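Local coordinates for malyl-CoA lyase/beta-methylmalyl-CoA lyase (Methylobacterium extorquens, PDB 5UGR), which is a magnesium-binding enzyme of the HpcH/HpaI aldolase/citrate lyase family, built on a TIM barrel and assembled from six subunits, at residues Leu13-Glu17 with Ala264-Thr269; Pro228-Phe232 with Ile256-Gln260. All blocks are in the same frame, centred on the assembly; numbering follows the deposited sequence.

Contact 1: Leu13-Glu17 with Ala264-Thr269; sequences LHRSE and ANEVFT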
ATOM      1  N   LEU A  13      -4.985  34.386  -2.127  1.00 16.63           N
ATOM      2  CA  LEU A  13      -4.433  34.968  -3.340  1.00 17.19           C
ATOM      3  C   LEU A  13      -2.921  34.776  -3.311  1.00 17.11           C
ATOM      4  O   LEU A  13      -2.271  35.050  -2.322  1.00 18.39           O
ATOM      5  CB  LEU A  13      -4.790  36.456  -3.422  1.00 20.07           C
ATOM      6  CG  LEU A  13      -4.288  37.168  -4.647  1.00 21.60           C
ATOM      7  CD1 LEU A  13      -4.982  36.722  -5.902  1.00 21.90           C
ATOM      8  CD2 LEU A  13      -4.553  38.662  -4.497  1.00 22.95           C
ATOM      9  N   HIS A  14      -2.377  34.193  -4.364  1.00 16.02           N
ATOM     10  CA  HIS A  14      -1.003  33.711  -4.370  1.00 15.33           C
ATOM     11  C   HIS A  14      -0.361  33.860  -5.760  1.00 17.00           C
ATOM     12  O   HIS A  14       0.229  32.926  -6.303  1.00 20.87           O
ATOM     13  CB  HIS A  14      -1.050  32.251  -3.911  1.00 15.59           C
ATOM     14  CG  HIS A  14       0.242  31.685  -3.480  1.00 14.63           C
ATOM     15  ND1 HIS A  14       0.312  30.609  -2.613  1.00 16.52           N
ATOM     16  CD2 HIS A  14       1.513  32.015  -3.773  1.00 16.38           C
ATOM     17  CE1 HIS A  14       1.574  30.330  -2.377  1.00 15.95           C
ATOM     18  NE2 HIS A  14       2.316  31.151  -3.089  1.00 15.26           N
ATOM     19  N   ARG A  15      -0.480  35.035  -6.355  1.00 15.68           N
ATOM     20  CA  ARG A  15       0.110  35.284  -7.676  1.00 14.84           C
ATOM     21  C   ARG A  15       1.636  35.411  -7.663  1.00 14.68           C
ATOM     22  O   ARG A  15       2.333  34.997  -8.599  1.00 15.46           O
ATOM     23  CB  ARG A  15      -0.501  36.545  -8.292  1.00 15.97           C
ATOM     24  CG  ARG A  15      -1.997  36.527  -8.477  1.00 17.02           C
ATOM     25  CD  ARG A  15      -2.545  37.895  -8.739  1.00 16.70           C
ATOM     26  NE  ARG A  15      -2.232  38.821  -7.674  1.00 18.73           N
ATOM     27  CZ  ARG A  15      -2.318  40.145  -7.778  1.00 19.61           C
ATOM     28  NH1 ARG A  15      -2.737  40.737  -8.895  1.00 22.81           N
ATOM     29  NH2 ARG A  15      -2.002  40.898  -6.753  1.00 20.93           N
ATOM     30  N   SER A  16       2.126  36.067  -6.617  1.00 15.74           N
ATOM     31  CA  SER A  16       3.516  36.416  -6.440  1.00 15.99           C
ATOM     32  C   SER A  16       3.973  35.987  -5.073  1.00 16.41           C
ATOM     33  O   SER A  16       3.269  36.201  -4.065  1.00 16.58           O
ATOM     34  CB  SER A  16       3.712  37.934  -6.626  1.00 18.60           C
ATOM     35  OG  SER A  16       2.841  38.692  -5.808  1.00 17.23           O
ATOM     36  N   GLU A  17       5.155  35.350  -5.042  1.00 14.93           N
ATOM     37  CA  GLU A  17       5.727  34.855  -3.771  1.00 14.78           C
ATOM     38  C   GLU A  17       7.143  35.361  -3.691  1.00 14.93           C
ATOM     39  O   GLU A  17       8.035  34.876  -4.416  1.00 15.28           O
ATOM     40  CB  GLU A  17       5.640  33.333  -3.752  1.00 14.16           C
ATOM     41  CG  GLU A  17       6.281  32.662  -2.551  1.00 14.84           C
ATOM     42  CD  GLU A  17       5.981  31.164  -2.435  1.00 15.17           C
ATOM     43  OE1 GLU A  17       6.630  30.459  -1.596  1.00 14.91           O
ATOM     44  OE2 GLU A  17       5.072  30.696  -3.176  1.00 14.17           O
ATOM     45  N   ALA A 264       4.690  38.760 -12.164  1.00 16.54           N
ATOM     46  CA  ALA A 264       3.881  37.629 -11.658  1.00 16.79           C
ATOM     47  C   ALA A 264       2.468  38.082 -11.395  1.00 15.08           C
ATOM     48  O   ALA A 264       1.493  37.381 -11.770  1.00 17.01           O
ATOM     49  CB  ALA A 264       4.496  37.029 -10.407  1.00 16.81           C
ATOM     50  N   ASN A 265       2.320  39.251 -10.751  1.00 15.14           N
ATOM     51  CA  ASN A 265       0.964  39.698 -10.504  1.00 16.36           C
ATOM     52  C   ASN A 265       0.133  39.846 -11.751  1.00 17.15           C
ATOM     53  O   ASN A 265      -1.078  39.528 -11.757  1.00 19.57           O
ATOM     54  CB  ASN A 265       0.965  40.979  -9.704  1.00 17.74           C
ATOM     55  CG  ASN A 265       1.315  40.746  -8.210  1.00 18.30           C
ATOM     56  OD1 ASN A 265       1.268  39.637  -7.699  1.00 18.38           O
ATOM     57  ND2 ASN A 265       1.685  41.814  -7.520  1.00 17.72           N
ATOM     58  N   GLU A 266       0.746  40.367 -12.810  1.00 17.02           N
ATOM     59  CA  GLU A 266      -0.008  40.574 -14.051  1.00 18.32           C
ATOM     60  C   GLU A 266      -0.388  39.231 -14.700  1.00 17.12           C
ATOM     61  O   GLU A 266      -1.524  39.038 -15.127  1.00 20.58           O
ATOM     62  CB  GLU A 266       0.828  41.380 -15.054  1.00 21.84           C
ATOM     63  CG  GLU A 266       0.105  41.562 -16.398  1.00 37.62           C
ATOM     64  CD  GLU A 266       0.555  42.810 -17.176  1.00 57.57           C
ATOM     65  OE1 GLU A 266       1.780  42.959 -17.424  1.00 75.86           O
ATOM     66  OE2 GLU A 266      -0.331  43.637 -17.543  1.00 79.71           O
ATOM     67  N   VAL A 267       0.576  38.291 -14.773  1.00 16.13           N
ATOM     68  CA  VAL A 267       0.325  37.050 -15.491  1.00 16.40           C
ATOM     69  C   VAL A 267      -0.739  36.212 -14.786  1.00 16.04           C
ATOM     70  O   VAL A 267      -1.618  35.654 -15.471  1.00 17.84           O
ATOM     71  CB  VAL A 267       1.627  36.238 -15.622  1.00 16.13           C
ATOM     72  CG1 VAL A 267       1.349  34.800 -16.027  1.00 17.19           C
ATOM     73  CG2 VAL A 267       2.535  36.906 -16.632  1.00 19.17           C
ATOM     74  N   PHE A 268      -0.690  36.138 -13.441  1.00 15.82           N
ATOM     75  CA  PHE A 268      -1.533  35.213 -12.698  1.00 14.50           C
ATOM     76  C   PHE A 268      -2.850  35.820 -12.188  1.00 17.78           C
ATOM     77  O   PHE A 268      -3.606  35.158 -11.466  1.00 20.06           O
ATOM     78  CB  PHE A 268      -0.741  34.576 -11.544  1.00 13.98           C
ATOM     79  CG  PHE A 268       0.392  33.697 -12.011  1.00 15.28           C
ATOM     80  CD1 PHE A 268       0.140  32.412 -12.453  1.00 13.43           C
ATOM     81  CD2 PHE A 268       1.670  34.160 -12.073  1.00 14.90           C
ATOM     82  CE1 PHE A 268       1.176  31.607 -12.889  1.00 15.52           C
ATOM     83  CE2 PHE A 268       2.706  33.363 -12.507  1.00 14.87           C
ATOM     84  CZ  PHE A 268       2.463  32.087 -12.959  1.00 15.68           C
ATOM     85  N   THR A 269      -3.129  37.071 -12.562  1.00 17.64           N
ATOM     86  CA  THR A 269      -4.477  37.607 -12.393  1.00 19.23           C
ATOM     87  C   THR A 269      -5.444  36.734 -13.239  1.00 22.45           C
ATOM     88  O   THR A 269      -5.214  36.543 -14.415  1.00 23.53           O
ATOM     89  CB  THR A 269      -4.461  39.057 -12.814  1.00 21.94           C
ATOM     90  OG1 THR A 269      -3.680  39.788 -11.857  1.00 21.61           O
ATOM     91  CG2 THR A 269      -5.888  39.645 -12.805  1.00 23.35           C
TER

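Contact 2: Pro228-Phe232 with Ile256-Gln260; sequences PFGDF and IHPSQ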
ATOM      1  N   PRO A 228      11.677  29.816  -8.647  1.00 14.18           N
ATOM      2  CA  PRO A 228      12.457  30.985  -9.022  1.00 15.27           C
ATOM      3  C   PRO A 228      12.915  30.967 -10.470  1.00 14.53           C
ATOM      4  O   PRO A 228      13.090  29.887 -11.054  1.00 14.87           O
ATOM      5  CB  PRO A 228      13.658  30.910  -8.071  1.00 16.75           C
ATOM      6  CG  PRO A 228      13.811  29.424  -7.813  1.00 17.62           C
ATOM      7  CD  PRO A 228      12.414  28.882  -7.767  1.00 14.64           C
ATOM      8  N   PHE A 229      13.150  32.175 -11.018  1.00 15.32           N
ATOM      9  CA  PHE A 229      13.742  32.413 -12.338  1.00 14.48           C
ATOM     10  C   PHE A 229      14.859  33.414 -12.089  1.00 15.80           C
ATOM     11  O   PHE A 229      14.615  34.491 -11.546  1.00 16.58           O
ATOM     12  CB  PHE A 229      12.688  32.991 -13.246  1.00 15.81           C
ATOM     13  CG  PHE A 229      13.159  33.295 -14.651  1.00 14.63           C
ATOM     14  CD1 PHE A 229      13.154  32.309 -15.620  1.00 16.36           C
ATOM     15  CD2 PHE A 229      13.674  34.542 -14.992  1.00 15.18           C
ATOM     16  CE1 PHE A 229      13.579  32.579 -16.909  1.00 18.12           C
ATOM     17  CE2 PHE A 229      14.080  34.829 -16.291  1.00 17.02           C
ATOM     18  CZ  PHE A 229      14.046  33.845 -17.248  1.00 16.17           C
ATOM     19  N   GLY A 230      16.089  33.014 -12.436  1.00 16.81           N
ATOM     20  CA  GLY A 230      17.275  33.758 -11.996  1.00 18.50           C
ATOM     21  C   GLY A 230      17.702  34.942 -12.821  1.00 20.15           C
ATOM     22  O   GLY A 230      18.471  35.793 -12.329  1.00 23.59           O
ATOM     23  N   ASP A 231      17.232  35.056 -14.054  1.00 18.65           N
ATOM     24  CA  ASP A 231      17.781  36.094 -14.900  1.00 17.29           C
ATOM     25  C   ASP A 231      16.975  37.370 -14.791  1.00 18.69           C
ATOM     26  O   ASP A 231      16.010  37.597 -15.519  1.00 18.05           O
ATOM     27  CB  ASP A 231      17.928  35.616 -16.349  1.00 18.59           C
ATOM     28  CG  ASP A 231      18.668  36.636 -17.240  1.00 19.49           C
ATOM     29  OD1 ASP A 231      18.991  37.762 -16.746  1.00 21.22           O
ATOM     30  OD2 ASP A 231      18.943  36.268 -18.420  1.00 20.81           O
ATOM     31  N   PHE A 232      17.405  38.217 -13.850  1.00 22.00           N
ATOM     32  CA  PHE A 232      16.773  39.493 -13.583  1.00 21.95           C
ATOM     33  C   PHE A 232      16.816  40.480 -14.740  1.00 19.64           C
ATOM     34  O   PHE A 232      15.999  41.419 -14.773  1.00 22.06           O
ATOM     35  CB  PHE A 232      17.419  40.148 -12.297  1.00 23.04           C
ATOM     36  CG  PHE A 232      17.521  39.221 -11.150  1.00 25.87           C
ATOM     37  CD1 PHE A 232      16.610  38.148 -11.042  1.00 27.15           C
ATOM     38  CD2 PHE A 232      18.520  39.330 -10.204  1.00 28.65           C
ATOM     39  CE1 PHE A 232      16.679  37.246  -9.992  1.00 32.15           C
ATOM     40  CE2 PHE A 232      18.579  38.420  -9.129  1.00 29.70           C
ATOM     41  CZ  PHE A 232      17.690  37.375  -9.036  1.00 27.82           C
ATOM     42  N   ILE A 256      12.226  36.612  -6.927  1.00 18.44           N
ATOM     43  CA  ILE A 256      13.481  36.662  -6.163  1.00 20.69           C
ATOM     44  C   ILE A 256      14.236  37.959  -6.444  1.00 22.95           C
ATOM     45  O   ILE A 256      15.363  38.142  -5.964  1.00 28.50           O
ATOM     46  CB  ILE A 256      14.372  35.404  -6.347  1.00 20.72           C
ATOM     47  CG1 ILE A 256      14.780  35.188  -7.786  1.00 22.67           C
ATOM     48  CG2 ILE A 256      13.700  34.138  -5.799  1.00 23.53           C
ATOM     49  CD1 ILE A 256      15.942  34.193  -7.904  1.00 23.46           C
ATOM     50  N   HIS A 257      13.617  38.849  -7.196  1.00 20.42           N
ATOM     51  CA  HIS A 257      14.092  40.230  -7.436  1.00 21.39           C
ATOM     52  C   HIS A 257      12.855  41.080  -7.523  1.00 21.39           C
ATOM     53  O   HIS A 257      11.819  40.636  -8.055  1.00 20.95           O
ATOM     54  CB  HIS A 257      14.825  40.271  -8.751  1.00 23.40           C
ATOM     55  CG  HIS A 257      15.442  41.590  -9.062  1.00 30.09           C
ATOM     56  ND1 HIS A 257      14.779  42.599  -9.745  1.00 32.73           N
ATOM     57  CD2 HIS A 257      16.678  42.064  -8.798  1.00 30.96           C
ATOM     58  CE1 HIS A 257      15.584  43.638  -9.871  1.00 32.00           C
ATOM     59  NE2 HIS A 257      16.745  43.343  -9.306  1.00 42.21           N
ATOM     60  N   PRO A 258      12.891  42.314  -6.962  1.00 23.49           N
ATOM     61  CA  PRO A 258      11.654  43.084  -6.909  1.00 24.02           C
ATOM     62  C   PRO A 258      10.926  43.315  -8.233  1.00 23.28           C
ATOM     63  O   PRO A 258       9.693  43.414  -8.270  1.00 23.95           O
ATOM     64  CB  PRO A 258      12.105  44.419  -6.270  1.00 30.24           C
ATOM     65  CG  PRO A 258      13.333  44.083  -5.513  1.00 32.57           C
ATOM     66  CD  PRO A 258      14.013  43.008  -6.293  1.00 28.51           C
ATOM     67  N   SER A 259      11.676  43.401  -9.320  1.00 23.16           N
ATOM     68  CA  SER A 259      11.104  43.545 -10.670  1.00 25.04           C
ATOM     69  C   SER A 259      10.151  42.426 -11.077  1.00 20.90           C
ATOM     70  O   SER A 259       9.273  42.620 -11.891  1.00 23.01           O
ATOM     71  CB  SER A 259      12.200  43.615 -11.711  1.00 26.59           C
ATOM     72  OG  SER A 259      12.916  42.367 -11.854  1.00 27.22           O
ATOM     73  N   GLN A 260      10.311  41.281 -10.462  1.00 18.81           N
ATOM     74  CA  GLN A 260       9.495  40.138 -10.825  1.00 17.53           C
ATOM     75  C   GLN A 260       8.093  40.142 -10.210  1.00 18.05           C
ATOM     76  O   GLN A 260       7.198  39.460 -10.700  1.00 18.74           O
ATOM     77  CB  GLN A 260      10.215  38.851 -10.516  1.00 17.14           C
ATOM     78  CG  GLN A 260      11.449  38.647 -11.344  1.00 18.31           C
ATOM     79  CD  GLN A 260      12.273  37.470 -10.929  1.00 16.46           C
ATOM     80  OE1 GLN A 260      12.159  36.954  -9.801  1.00 17.23           O
ATOM     81  NE2 GLN A 260      13.167  37.052 -11.809  1.00 17.28           N
TER
HETATM   82  O   HOH W   1      11.724  34.253  -9.563  1.00 16.96           O
HETATM   83  O   HOH W   2      13.389  38.291 -14.441  1.00 18.23           O
HETATM   84  O   HOH W   3      13.310  41.157 -14.338  1.00 26.69           O

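Contact 1: Leu13-Glu17 with Ala264-Thr269
Ser16 and Arg15 share the side chain of Asn265 between them, one gripping its carbonyl oxygen and the other lying flat against its amide. The hydroxyl OG of Ser16 donates to Asn265 OD1 over 2.6 Å, approaching at a C=O...donor angle of 127° and from somewhat outside the carbonyl plane. With chi1 at 53°, between the backbone N and the carbonyl carbon, OG is directed at the amide. The same OG is also hydrogen-bonded to the backbone N of Asp37, while Asn265 ND2 bonds to Lys35 O, so both ends of the amide are tied down and its rotation is fixed. The Arg15 chain crosses Asn265 at about a right angle and bends at chi3, which lays the guanidinium over the amide with the two planes 12° apart; OD1 stands 3.3 Å above the guanidinium plane.

In the TIM barrel this is where the start of the first strand, 16-21, meets the helix 259-268 that follows the last strand. Here the packing is close and buried: Ala264 CB lies 3.5 Å from Arg15 O, and Arg15 CB is 3.8 Å from Phe268 CB. The Phe268 ring then leads away from the contact, to Cys245 and Ala246 of helix 235-248.

Toward partly exposed Thr269 the hold is slacker. Arg15 NH1 donates to Thr269 OG1 over 3.3 Å, with the acceptor in the guanidinium plane at the group's edge, whereas the same hydroxyl turns its own proton back to Asn265 O of the helix at 2.6 Å. The stronger polar partner of Arg15 is Asp37, whose OD2 forms a salt bridge with NE; this carboxylate would be expected to offset the buried positive charge.

Contact 2: Pro228-Phe232 with Ile256-Gln260
Two loops at the C-terminal end of the barrel strands meet here, the one after strand 223-226 and the one after strand 252-255, in the region where TIM barrels carry their active sites; the Pro228 side chain is about 8 Å from the magnesium ion bound by Asp45, Glu140 and Asp167. Gln260 bridges the two loops through both ends of its amide. NE2 donates to Phe229 O over 3.0 Å in a fairly straight bond (161°); the acceptor oxygen lies near the plane of the Gln260 amide, whereas NE2 approaches tilted from the carbonyl plane of Phe229. OE1 accepts from Ile256 N at 2.9 Å, and a water relays it to Phe229 N; a second water joins NE2 to Asp231 O. With this many partners, the amide is fixed in its flip, and NE2 lies alongside the edge of the Phe232 ring in van der Waals contact.

Phe232 and His257 form an offset stack, centroids 4.8 Å apart and planes at 27°. Each also sets its own CB over the other's face in a CH-pi contact: His257 CB stands 3.7 Å from the Phe232 ring centroid, nearly on the normal. His257 CG lies anti to the backbone N (chi1 -176°), which sets the imidazole against that face of Phe232, displaced toward CD2. Ile256 packs against the edge of the Phe232 ring, its CG1 3.6 Å from Phe232 CE1, while its CG2 packs on Pro228 CB at 3.9 Å.

His257 ND1 accepts from Ser259 N in a capping bond ahead of the helix, and a third water links Ser259 OG with Phe232 O on the exposed side. On the barrel side, Pro228 touches Trp254 and Phe229 touches Lys253, both of strand 252-255; helix 235-248 begins just beyond Phe232 and helix 259-268 just beyond His257.

How the contacts relate
From the N terminus, the chain enters the barrel through 13-17, runs through the successive strands and helices, and returns at 264-269, so contact 1 closes a loop of nearly 250 residues and joins the first strand to the helix after the eighth. Contact 2 is nested within it and closes a far shorter loop: from 228-232, after strand 223-226, the chain passes through helix 235-248 and strand 252-255 to reach 256-260. The two contacts share helix 259-268, whose start serves contact 2 and whose later turns serve contact 1. Their centres lie 14 Å apart, and this helix thus ties the barrel's closing seam to the loops near the magnesium site.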